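Local coordinates for protein NAD-dependent epimerase/dehydratase (Methylobacillus flagellatus KT, PDB 3GPI) that is of unknown function but belongs to the NAD-dependent epimerase/dehydratase family and probably binds a dinucleotide cofactor in a Rossmann-type domain, at residues I262-D265 with Y266-Y270. Numbering follows the deposited sequence. Where two conformers were deposited one is given.
Sequences IYPD and YVSGY. With EDO (1,2-ethanediol), chain B.
Asp265 folds its carboxylate back over the start of helix 266-277, the last helix of the modelled chain, and serves as its N-cap. Its CG sits between the backbone N and the carbonyl carbon (chi1 52°), which brings OD1 in front of the amides of Val267 and Ser268. There OD1 accepts two weak bonds: one from Val267 N at 3.1 Å, bent to 120° at the hydrogen, and a straighter but longer one from Ser268 N at 3.3 Å. Val267 runs alongside the aspartate, pointing the same way, with its CB 3.3 Å from OD1. A water donates to Asp265 OD1; in the modelled conformer of Ser268, one of two, it also hydrogen-bonds Ser268 OG, a link that is therefore provisional. The main chain adds the first regular turn, in which Gly269 N donates to Asp265 O at 3.2 Å, nearly straight.

On another side of the turn, Tyr263 lays CB, CG and CD1 against Gly269, CD1 coming within 3.5 Å of Gly269 CA at an oblique angle to the ring. Because its CG is anti to the carbonyl carbon (chi1 -57°), the ring reaches the helix while also stacking with His186. An alanine here would keep the CB contact with Gly269 but would probably open a gap beside that residue and leave His186 without its aromatic mate.

Tyr266 and Tyr270 turn from this loop toward Trp226 of helix 220-230, and Tyr270 OH shares a hydrogen bond with an ethanediol, probably from the crystallisation liquor, that Arg184 also holds. Chemically, the cap gives N-H groups of the first turn an acceptor, and the aspartate's likely negative charge would complement the positive end of the helix dipole.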
loop_
_atom_site.group_PDB
_atom_site.type_symbol
_atom_site.label_atom_id
_atom_site.label_comp_id
_atom_site.label_asym_id
_atom_site.label_seq_id
_atom_site.Cartn_x
_atom_site.Cartn_y
_atom_site.Cartn_z
ATOM N N ILE A 262 -0.091 13.097 -5.830
ATOM C CA ILE A 262 1.081 13.945 -5.574
ATOM C C ILE A 262 2.161 13.625 -6.612
ATOM O O ILE A 262 2.819 14.524 -7.129
ATOM C CB ILE A 262 1.649 13.687 -4.172
ATOM C CG1 ILE A 262 0.591 13.989 -3.097
ATOM C CG2 ILE A 262 2.923 14.530 -3.899
ATOM C CD1 ILE A 262 0.968 13.427 -1.743
ATOM N N TYR A 263 2.349 12.332 -6.897
ATOM C CA TYR A 263 3.360 11.850 -7.824
ATOM C C TYR A 263 2.651 11.029 -8.858
ATOM O O TYR A 263 2.540 9.804 -8.720
ATOM C CB TYR A 263 4.400 10.998 -7.092
ATOM C CG TYR A 263 5.056 11.721 -5.967
ATOM C CD1 TYR A 263 6.043 12.684 -6.227
ATOM C CD2 TYR A 263 4.708 11.460 -4.656
ATOM C CE1 TYR A 263 6.672 13.356 -5.184
ATOM C CE2 TYR A 263 5.313 12.149 -3.602
ATOM C CZ TYR A 263 6.298 13.078 -3.880
ATOM O OH TYR A 263 6.879 13.723 -2.803
ATOM N N PRO A 264 2.144 11.681 -9.911
ATOM C CA PRO A 264 1.281 10.986 -10.888
ATOM C C PRO A 264 1.995 9.830 -11.587
ATOM O O PRO A 264 1.340 8.920 -12.053
ATOM C CB PRO A 264 0.845 12.097 -11.853
ATOM C CG PRO A 264 1.129 13.382 -11.165
ATOM C CD PRO A 264 2.214 13.140 -10.156
ATOM N N ASP A 265 3.324 9.881 -11.678
ATOM C CA ASP A 265 4.064 8.856 -12.405
ATOM C C ASP A 265 5.486 8.804 -11.853
ATOM O O ASP A 265 5.882 9.634 -11.011
ATOM C CB ASP A 265 4.041 9.163 -13.903
ATOM C CG ASP A 265 4.475 10.568 -14.182
ATOM O OD1 ASP A 265 5.601 10.900 -13.810
ATOM O OD2 ASP A 265 3.649 11.368 -14.673
ATOM N N TYR A 266 6.270 7.844 -12.340
ATOM C CA TYR A 266 7.612 7.586 -11.843
ATOM C C TYR A 266 8.561 8.779 -12.056
ATOM O O TYR A 266 9.508 8.948 -11.296
ATOM C CB TYR A 266 8.164 6.316 -12.536
ATOM C CG TYR A 266 8.491 6.559 -14.006
ATOM C CD1 TYR A 266 9.802 6.812 -14.392
ATOM C CD2 TYR A 266 7.494 6.502 -14.992
ATOM C CE1 TYR A 266 10.137 7.025 -15.723
ATOM C CE2 TYR A 266 7.809 6.735 -16.344
ATOM C CZ TYR A 266 9.139 6.961 -16.690
ATOM O OH TYR A 266 9.462 7.163 -18.018
ATOM N N VAL A 267 8.302 9.565 -13.088
ATOM C CA VAL A 267 9.153 10.752 -13.375
ATOM C C VAL A 267 9.111 11.730 -12.198
ATOM O O VAL A 267 10.163 12.183 -11.714
ATOM C CB VAL A 267 8.726 11.440 -14.669
ATOM C CG1 VAL A 267 9.467 12.760 -14.905
ATOM C CG2 VAL A 267 8.993 10.502 -15.872
ATOM N N SER A 268 7.902 11.995 -11.694
ATOM C CA SER A 268 7.698 12.858 -10.533
ATOM C C SER A 268 8.250 12.252 -9.242
ATOM O O SER A 268 8.991 12.885 -8.470
ATOM C CB SER A 268 6.197 13.126 -10.379
ATOM O OG SER A 268 5.749 13.826 -11.519
ATOM N N GLY A 269 7.857 11.007 -8.962
ATOM C CA GLY A 269 8.232 10.365 -7.738
ATOM C C GLY A 269 9.721 10.091 -7.636
ATOM O O GLY A 269 10.354 10.431 -6.623
ATOM N N TYR A 270 10.281 9.443 -8.650
ATOM C CA TYR A 270 11.711 9.200 -8.600
ATOM C C TYR A 270 12.510 10.480 -8.778
ATOM O O TYR A 270 13.567 10.603 -8.171
ATOM C CB TYR A 270 12.129 8.104 -9.575
ATOM C CG TYR A 270 11.825 6.726 -9.064
ATOM C CD1 TYR A 270 12.531 6.192 -7.998
ATOM C CD2 TYR A 270 10.815 5.956 -9.626
ATOM C CE1 TYR A 270 12.268 4.925 -7.486
ATOM C CE2 TYR A 270 10.538 4.660 -9.136
ATOM C CZ TYR A 270 11.262 4.157 -8.074
ATOM O OH TYR A 270 10.982 2.923 -7.580
HETATM C C1 EDO B . 8.889 0.268 -8.331
HETATM O O1 EDO B . 8.960 1.604 -8.697
HETATM C C2 EDO B . 8.238 -0.322 -9.535
HETATM O O2 EDO B . 9.213 -1.157 -10.095
HETATM O O HOH W 1 5.905 14.018 -14.678
#